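Local coordinates for bromo domain-containing protein (PDB 6NEY) that probably recognises acetylated lysine through its bromodomain, the part of the longer trypanosome protein present in this chain, at residues 17-22 with 57-62; 29-34 with 103-108; 45-48 with 52-55. All blocks are in the same frame, centred on the assembly; numbering follows the deposited sequence.

Contact 1. Residues 17-22 with 57-62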
loop_
_atom_site.group_PDB
_atom_site.type_symbol
_atom_site.label_atom_id
_atom_site.label_comp_id
_atom_site.label_asym_id
_atom_site.label_seq_id
_atom_site.Cartn_x
_atom_site.Cartn_y
_atom_site.Cartn_z
ATOM N N ALA A 17 0.130 -11.350 -0.656
ATOM C CA ALA A 17 -0.281 -11.677 0.727
ATOM C C ALA A 17 -0.027 -10.466 1.630
ATOM O O ALA A 17 -0.908 -10.170 2.470
ATOM C CB ALA A 17 0.438 -12.915 1.214
ATOM N N LEU A 18 1.145 -9.834 1.500
ATOM C CA LEU A 18 1.520 -8.634 2.300
ATOM C C LEU A 18 0.509 -7.508 2.048
ATOM O O LEU A 18 0.005 -6.912 3.002
ATOM C CB LEU A 18 2.931 -8.188 1.900
ATOM C CG LEU A 18 3.436 -6.926 2.593
ATOM C CD1 LEU A 18 3.455 -7.110 4.099
ATOM C CD2 LEU A 18 4.819 -6.573 2.066
ATOM N N VAL A 19 0.213 -7.222 0.784
ATOM C CA VAL A 19 -0.729 -6.109 0.459
ATOM C C VAL A 19 -2.109 -6.458 1.036
ATOM O O VAL A 19 -2.741 -5.587 1.639
ATOM C CB VAL A 19 -0.816 -5.863 -1.052
ATOM C CG1 VAL A 19 -1.977 -4.936 -1.356
ATOM C CG2 VAL A 19 0.504 -5.354 -1.629
ATOM N N ARG A 20 -2.564 -7.702 0.877
ATOM C CA ARG A 20 -3.912 -8.101 1.335
ATOM C C ARG A 20 -3.974 -7.919 2.850
ATOM O O ARG A 20 -5.055 -7.498 3.363
ATOM C CB ARG A 20 -4.225 -9.530 0.886
ATOM C CG ARG A 20 -4.387 -9.625 -0.625
ATOM C CD ARG A 20 -4.932 -10.970 -1.073
ATOM N NE ARG A 20 -6.290 -11.153 -0.588
ATOM C CZ ARG A 20 -7.323 -10.388 -0.948
ATOM N N SER A 21 -2.854 -8.176 3.529
ATOM C CA SER A 21 -2.749 -8.095 5.007
ATOM C C SER A 21 -2.964 -6.643 5.445
ATOM O O SER A 21 -3.286 -6.451 6.616
ATOM C CB SER A 21 -1.451 -8.672 5.545
ATOM O OG SER A 21 -0.361 -7.760 5.445
ATOM N N LEU A 22 -2.839 -5.662 4.535
ATOM C CA LEU A 22 -2.985 -4.227 4.899
ATOM C C LEU A 22 -4.460 -3.818 4.897
ATOM O O LEU A 22 -4.759 -2.727 5.408
ATOM C CB LEU A 22 -2.165 -3.338 3.967
ATOM C CG LEU A 22 -0.693 -3.717 3.828
ATOM C CD1 LEU A 22 0.053 -2.728 2.965
ATOM C CD2 LEU A 22 -0.007 -3.861 5.185
ATOM N N ALA A 57 -6.538 -2.659 -3.736
ATOM C CA ALA A 57 -6.847 -3.544 -4.885
ATOM C C ALA A 57 -5.808 -3.316 -5.987
ATOM O O ALA A 57 -5.282 -4.308 -6.520
ATOM C CB ALA A 57 -8.267 -3.328 -5.366
ATOM N N THR A 58 -5.514 -2.059 -6.318
ATOM C CA THR A 58 -4.509 -1.652 -7.335
ATOM C C THR A 58 -3.097 -2.087 -6.918
ATOM O O THR A 58 -2.349 -2.578 -7.781
ATOM C CB THR A 58 -4.627 -0.150 -7.584
ATOM O OG1 THR A 58 -5.949 -0.007 -8.109
ATOM C CG2 THR A 58 -3.566 0.387 -8.517
ATOM N N ALA A 59 -2.732 -1.891 -5.650
ATOM C CA ALA A 59 -1.439 -2.325 -5.091
ATOM C C ALA A 59 -1.342 -3.848 -5.206
ATOM O O ALA A 59 -0.248 -4.323 -5.553
ATOM C CB ALA A 59 -1.286 -1.853 -3.653
ATOM N N ALA A 60 -2.417 -4.581 -4.921
ATOM C CA ALA A 60 -2.396 -6.063 -4.923
ATOM C C ALA A 60 -2.228 -6.560 -6.368
ATOM O O ALA A 60 -1.512 -7.540 -6.577
ATOM C CB ALA A 60 -3.622 -6.636 -4.273
ATOM N N GLU A 61 -2.851 -5.886 -7.337
ATOM C CA GLU A 61 -2.650 -6.223 -8.774
ATOM C C GLU A 61 -1.205 -5.887 -9.189
ATOM O O GLU A 61 -0.604 -6.718 -9.865
ATOM C CB GLU A 61 -3.729 -5.555 -9.632
ATOM C CG GLU A 61 -4.122 -6.409 -10.817
ATOM N N LYS A 62 -0.636 -4.764 -8.751
ATOM C CA LYS A 62 0.775 -4.398 -9.054
ATOM C C LYS A 62 1.723 -5.447 -8.475
ATOM O O LYS A 62 2.669 -5.805 -9.170
ATOM C CB LYS A 62 1.118 -3.006 -8.531
ATOM C CG LYS A 62 0.476 -1.884 -9.329
ATOM C CD LYS A 62 0.803 -0.510 -8.831
ATOM C CE LYS A 62 2.285 -0.206 -8.830
ATOM N NZ LYS A 62 2.542 1.249 -8.681
#

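Contact 2. Residues 29-34 with 103-108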
loop_
_atom_site.group_PDB
_atom_site.type_symbol
_atom_site.label_atom_id
_atom_site.label_comp_id
_atom_site.label_asym_id
_atom_site.label_seq_id
_atom_site.Cartn_x
_atom_site.Cartn_y
_atom_site.Cartn_z
ATOM N N GLY A 29 -12.839 -0.063 5.080
ATOM C CA GLY A 29 -12.736 -0.091 3.617
ATOM C C GLY A 29 -12.129 1.186 3.061
ATOM O O GLY A 29 -12.193 1.371 1.855
ATOM N N LEU A 30 -11.562 2.041 3.910
ATOM C CA LEU A 30 -11.078 3.378 3.488
ATOM C C LEU A 30 -10.069 3.215 2.346
ATOM O O LEU A 30 -10.148 3.975 1.389
ATOM C CB LEU A 30 -10.473 4.072 4.710
ATOM C CG LEU A 30 -9.979 5.503 4.545
ATOM C CD1 LEU A 30 -11.025 6.405 3.891
ATOM C CD2 LEU A 30 -9.607 6.053 5.925
ATOM N N PHE A 31 -9.183 2.220 2.419
ATOM C CA PHE A 31 -8.092 2.035 1.434
ATOM C C PHE A 31 -8.386 0.857 0.506
ATOM O O PHE A 31 -7.567 0.607 -0.389
ATOM C CB PHE A 31 -6.755 1.947 2.183
ATOM C CG PHE A 31 -6.515 3.197 2.982
ATOM C CD1 PHE A 31 -6.279 4.396 2.327
ATOM C CD2 PHE A 31 -6.622 3.197 4.365
ATOM C CE1 PHE A 31 -6.085 5.570 3.042
ATOM C CE2 PHE A 31 -6.464 4.380 5.074
ATOM C CZ PHE A 31 -6.192 5.554 4.415
ATOM N N SER A 32 -9.466 0.108 0.710
ATOM C CA SER A 32 -9.687 -1.111 -0.109
ATOM C C SER A 32 -10.850 -0.872 -1.069
ATOM O O SER A 32 -10.900 -1.574 -2.080
ATOM C CB SER A 32 -9.887 -2.322 0.727
ATOM O OG SER A 32 -10.768 -2.060 1.817
ATOM N N MET A 33 -11.723 0.093 -0.756
ATOM C CA MET A 33 -12.867 0.458 -1.629
ATOM C C MET A 33 -12.317 1.056 -2.925
ATOM O O MET A 33 -11.224 1.679 -2.909
ATOM C CB MET A 33 -13.849 1.426 -0.949
ATOM C CG MET A 33 -13.465 2.897 -0.987
ATOM S SD MET A 33 -14.830 3.967 -0.360
ATOM C CE MET A 33 -14.416 4.083 1.381
ATOM N N ASP A 34 -13.044 0.843 -4.020
ATOM C CA ASP A 34 -12.767 1.476 -5.334
ATOM C C ASP A 34 -13.565 2.789 -5.370
ATOM O O ASP A 34 -14.796 2.727 -5.631
ATOM C CB ASP A 34 -13.118 0.500 -6.454
ATOM C CG ASP A 34 -12.775 0.984 -7.850
ATOM O OD1 ASP A 34 -12.543 2.204 -8.015
ATOM O OD2 ASP A 34 -12.746 0.129 -8.761
ATOM N N GLU A 103 -3.894 7.768 9.533
ATOM C CA GLU A 103 -2.584 7.878 10.247
ATOM C C GLU A 103 -2.277 6.541 10.953
ATOM O O GLU A 103 -1.099 6.094 10.911
ATOM C CB GLU A 103 -2.527 9.042 11.246
ATOM C CG GLU A 103 -1.099 9.278 11.723
ATOM C CD GLU A 103 -0.862 10.477 12.624
ATOM O OE1 GLU A 103 -1.841 11.066 13.106
ATOM O OE2 GLU A 103 0.326 10.759 12.891
ATOM N N ARG A 104 -3.275 5.871 11.524
ATOM C CA ARG A 104 -3.016 4.554 12.166
ATOM C C ARG A 104 -2.653 3.535 11.074
ATOM O O ARG A 104 -1.764 2.667 11.307
ATOM C CB ARG A 104 -4.219 4.082 12.982
ATOM C CG ARG A 104 -4.453 4.843 14.278
ATOM C CD ARG A 104 -5.494 4.120 15.118
ATOM N NE ARG A 104 -6.790 4.042 14.463
ATOM C CZ ARG A 104 -7.790 4.912 14.601
ATOM N NH1 ARG A 104 -8.937 4.713 13.959
ATOM N NH2 ARG A 104 -7.677 5.949 15.406
ATOM N N PHE A 105 -3.345 3.591 9.934
ATOM C CA PHE A 105 -3.135 2.684 8.781
ATOM C C PHE A 105 -1.707 2.864 8.256
ATOM O O PHE A 105 -1.013 1.859 8.016
ATOM C CB PHE A 105 -4.165 2.935 7.680
ATOM C CG PHE A 105 -3.809 2.304 6.363
ATOM C CD1 PHE A 105 -3.976 0.944 6.172
ATOM C CD2 PHE A 105 -3.288 3.063 5.317
ATOM C CE1 PHE A 105 -3.643 0.352 4.965
ATOM C CE2 PHE A 105 -2.947 2.459 4.113
ATOM C CZ PHE A 105 -3.132 1.113 3.939
ATOM N N GLU A 106 -1.252 4.113 8.108
ATOM C CA GLU A 106 0.109 4.394 7.569
ATOM C C GLU A 106 1.146 3.749 8.505
ATOM O O GLU A 106 2.080 3.066 7.993
ATOM C CB GLU A 106 0.306 5.898 7.357
ATOM C CG GLU A 106 1.570 6.265 6.593
ATOM C CD GLU A 106 1.808 7.775 6.593
ATOM O OE1 GLU A 106 1.504 8.429 7.620
ATOM O OE2 GLU A 106 2.265 8.307 5.581
ATOM N N ALA A 107 0.951 3.887 9.819
ATOM C CA ALA A 107 1.875 3.366 10.854
ATOM C C ALA A 107 1.899 1.822 10.819
ATOM O O ALA A 107 2.986 1.194 10.851
ATOM C CB ALA A 107 1.464 3.902 12.198
ATOM N N PHE A 108 0.719 1.217 10.736
ATOM C CA PHE A 108 0.530 -0.250 10.602
ATOM C C PHE A 108 1.229 -0.775 9.344
ATOM O O PHE A 108 1.970 -1.742 9.421
ATOM C CB PHE A 108 -0.958 -0.594 10.584
ATOM C CG PHE A 108 -1.213 -2.022 10.181
ATOM C CD1 PHE A 108 -0.916 -3.049 11.057
ATOM C CD2 PHE A 108 -1.706 -2.338 8.928
ATOM C CE1 PHE A 108 -1.132 -4.372 10.707
ATOM C CE2 PHE A 108 -1.927 -3.666 8.581
ATOM C CZ PHE A 108 -1.641 -4.671 9.468
#

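Contact 3. Residues 45-48 with 52-55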
loop_
_atom_site.group_PDB
_atom_site.type_symbol
_atom_site.label_atom_id
_atom_site.label_comp_id
_atom_site.label_asym_id
_atom_site.label_seq_id
_atom_site.Cartn_x
_atom_site.Cartn_y
_atom_site.Cartn_z
ATOM N N GLU A 45 -14.084 16.137 -9.319
ATOM C CA GLU A 45 -13.574 16.756 -8.068
ATOM C C GLU A 45 -12.424 15.903 -7.521
ATOM O O GLU A 45 -11.373 16.484 -7.146
ATOM C CB GLU A 45 -14.676 16.858 -7.014
ATOM C CG GLU A 45 -14.313 17.773 -5.857
ATOM C CD GLU A 45 -15.146 17.589 -4.597
ATOM O OE1 GLU A 45 -16.066 16.749 -4.606
ATOM O OE2 GLU A 45 -14.870 18.290 -3.604
ATOM N N TYR A 46 -12.621 14.583 -7.485
ATOM C CA TYR A 46 -11.629 13.625 -6.933
ATOM C C TYR A 46 -10.352 13.653 -7.778
ATOM O O TYR A 46 -9.257 13.678 -7.169
ATOM C CB TYR A 46 -12.163 12.196 -6.826
ATOM C CG TYR A 46 -11.260 11.358 -5.960
ATOM C CD1 TYR A 46 -11.081 11.683 -4.626
ATOM C CD2 TYR A 46 -10.513 10.312 -6.479
ATOM C CE1 TYR A 46 -10.228 10.960 -3.810
ATOM C CE2 TYR A 46 -9.657 9.575 -5.674
ATOM C CZ TYR A 46 -9.505 9.908 -4.339
ATOM O OH TYR A 46 -8.661 9.197 -3.537
ATOM N N THR A 47 -10.470 13.664 -9.113
ATOM C CA THR A 47 -9.300 13.573 -10.035
ATOM C C THR A 47 -8.630 14.949 -10.116
ATOM O O THR A 47 -7.419 14.992 -10.405
ATOM C CB THR A 47 -9.674 12.980 -11.402
ATOM O OG1 THR A 47 -10.631 13.837 -12.020
ATOM C CG2 THR A 47 -10.219 11.569 -11.300
ATOM N N ARG A 48 -9.383 16.016 -9.824
ATOM C CA ARG A 48 -8.870 17.403 -9.657
ATOM C C ARG A 48 -7.941 17.462 -8.434
ATOM O O ARG A 48 -6.747 17.763 -8.615
ATOM C CB ARG A 48 -10.043 18.376 -9.505
ATOM N N LYS A 52 -3.277 11.727 -9.059
ATOM C CA LYS A 52 -2.595 10.410 -9.000
ATOM C C LYS A 52 -3.287 9.615 -7.887
ATOM O O LYS A 52 -3.412 10.155 -6.771
ATOM C CB LYS A 52 -1.094 10.626 -8.775
ATOM C CG LYS A 52 -0.187 9.457 -9.139
ATOM N N ARG A 53 -3.792 8.422 -8.194
ATOM C CA ARG A 53 -4.610 7.617 -7.249
ATOM C C ARG A 53 -3.996 6.224 -7.090
ATOM O O ARG A 53 -3.352 5.721 -8.025
ATOM C CB ARG A 53 -6.059 7.500 -7.731
ATOM C CG ARG A 53 -6.829 8.813 -7.702
ATOM C CD ARG A 53 -8.123 8.763 -8.497
ATOM N NE ARG A 53 -7.903 8.432 -9.903
ATOM C CZ ARG A 53 -7.398 9.258 -10.818
ATOM N NH1 ARG A 53 -7.041 10.493 -10.495
ATOM N NH2 ARG A 53 -7.241 8.834 -12.062
ATOM N N CYS A 54 -4.207 5.629 -5.923
ATOM C CA CYS A 54 -3.902 4.209 -5.653
ATOM C C CYS A 54 -4.876 3.727 -4.572
ATOM O O CYS A 54 -5.452 4.572 -3.831
ATOM C CB CYS A 54 -2.434 4.013 -5.277
ATOM S SG CYS A 54 -1.848 2.316 -5.551
ATOM N N ASP A 55 -5.105 2.427 -4.528
ATOM C CA ASP A 55 -5.856 1.775 -3.425
ATOM C C ASP A 55 -5.265 0.373 -3.256
ATOM O O ASP A 55 -4.381 0.021 -4.047
ATOM C CB ASP A 55 -7.362 1.818 -3.709
ATOM C CG ASP A 55 -7.781 1.124 -4.994
ATOM O OD1 ASP A 55 -7.477 -0.072 -5.141
ATOM O OD2 ASP A 55 -8.436 1.782 -5.830
#

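Contact 1. Residues 17-22 with 57-62
Val19 has a chi1 of 168°, which sets CG1 opposite its own backbone nitrogen and aims this methyl at Ala59 and Ala60, while CG2 lies opposite the carbonyl carbon. The branched valine therefore meets helix 56-64 mainly through one arm. CG1 settles between two consecutive alanines: Val19 CG1 is 3.9 Å from Ala59 CB and 3.8 Å from Ala60 CB, and it also reaches the backbone, with Val19 CG1 to Ala60 N at 3.6 Å. The second methyl stays further off, Val19 CG2 lying 4.1 Å from Ala59 O.

Alanine suits both places on the facing helix. The small side chain of Ala60 is in keeping with the close approach of the backbones, the CA atoms of Val19 and Ala60 being 5.6 Å apart. Valine is the complementary choice: it is long enough to touch the other helix, yet its beta branch leaves few rotamers to be frozen on packing. Leu77 of helix 75-92 also packs on Val19, and Tyr68 of the following loop on Ala59, extending the apolar cluster.

The polar groups nearby find partners away from this interface. Within its own helix, Ser21 OG donates to Leu18 O at 2.6 Å; the hydroxyl comes in at 129° to the C=O bond, 20° out of the carbonyl plane. Lys62 turns its end away to a salt bridge with Asp80 on helix 75-92.

Helices 12-21 and 56-64 correspond to αZ and αA of the left-handed four-helix bromodomain bundle, and this contact packs them together. No hydrogen bond joins the two segments. Their association consequently rests on shape and exclusion of water, so any selectivity probably comes from steric fit.

Contact 2. Residues 29-34 with 103-108
Phe31 and Phe105 lay their rings against each other in an offset (parallel-displaced) stack, and this aromatic pair is the whole of the direct contact between 29-34 and 103-108. The planes are inclined by only 16° and the centroids stand 4.2 Å apart, so one ring lies over part of the other. The overlap is closest along one side: Phe31 CE2 comes within 3.4 Å of Phe105 CD2, and Phe31 CD2 lies 3.6 Å from Phe105 CG. Offset in this way, the electron-rich faces avoid full eclipse while keeping a broad dispersion contact. Phe105 reaches inward because its CG is anti to Phe105's own backbone N (chi1 166°), whereas Phe31 CG lies beside its own nitrogen.

The Phe31 ring is sandwiched: Leu30 CG stands 3.7 Å above its opposite face. Large flat side chains suit such a place, since each fills much volume from a single backbone position.

The outward side is looser. Glu103, Arg104 and Ala107 lie on the exposed surface of their helix and make no close contact with 29-34, Arg104 packing instead on Arg24; charged side chains suit this solvent-facing side. In the loop, a bond from Met33 N to Gly29 O (2.9 Å) helps to keep the turn compact, Gly29 readily accepting its positive phi of 73°. Ser32 OG is hydrogen-bonded to Asp23, farther back in the same connection.

The stack ties this part of the ZA loop, between helices 12-21 and 35-38, to the long helix 97-124 (αC), and a backbone hydrogen bond joins Phe31 to Leu56. Helix 75-92 contributes Met84 against Phe31 and Val85 against Phe105, while Ala102 adds a small surface to Phe31, so the pair sits buried where the long bundle helices receive the loop.

Contact 3. Residues 45-48 with 52-55
Tyr46 is the first residue of 45-48 to meet the opposing segment, through the edge of its ring. The CD methylene of Arg53 approaches near the ring plane, with Tyr46 CE2 3.3 Å from Arg53 CD and 3.6 Å from Arg53 CG. This is an aromatic edge beside an aliphatic chain, and the guanidinium is turned 65° from the ring rather than stacked upon it. A tyrosine fits because its ring is large enough to serve two neighbours: Phe91 of helix 75-92 also meets it edge-to-face.

One residue on, Thr47 presents its methyl. CG2 sits over one face of the Arg53 guanidinium, 3.4 Å above its plane, and Thr47 CG2 lies 3.5 Å from Arg53 NH1. A chi1 of 62° turns OG1 back over its own helix, where it hydrogen-bonds to Glu43 O and Gln44 O, leaving the apolar branch for the arginine.

Arg53 can serve both residues because its chain bends at chi3 (-59°), its methylenes lying beside Tyr46 and its planar end beneath Thr47. NH1 is hydrogen-bonded to Cys50 O, which helps to fix the guanidinium within the short connection.

Such a fold-back of chain upon a short helix belongs here to the ZA loop of the bromodomain, which in this family helps to form the acetyl-lysine pocket.

Contacts 1 and 2 are core contacts; contact 3 is only partly buried and lies farther from the chain centre. Contact 1 joins two helices by aliphatic packing, contact 2 brings a loop onto helix 97-124 by aromatic stacking, and contact 3 pairs a short helix with its own following loop, using an arginine whose polar end is hydrogen-bonded to a backbone carbonyl. The first two meet directly, Leu22 O lying 3.3 Å from Phe105 CE1, while contact 3 reaches contact 2 through Asp55 CB, 3.5 Å from Phe31 O. Helix 75-92 packs against residues of all three, so one bundle helix backs both the helix pair and the ZA-loop contacts.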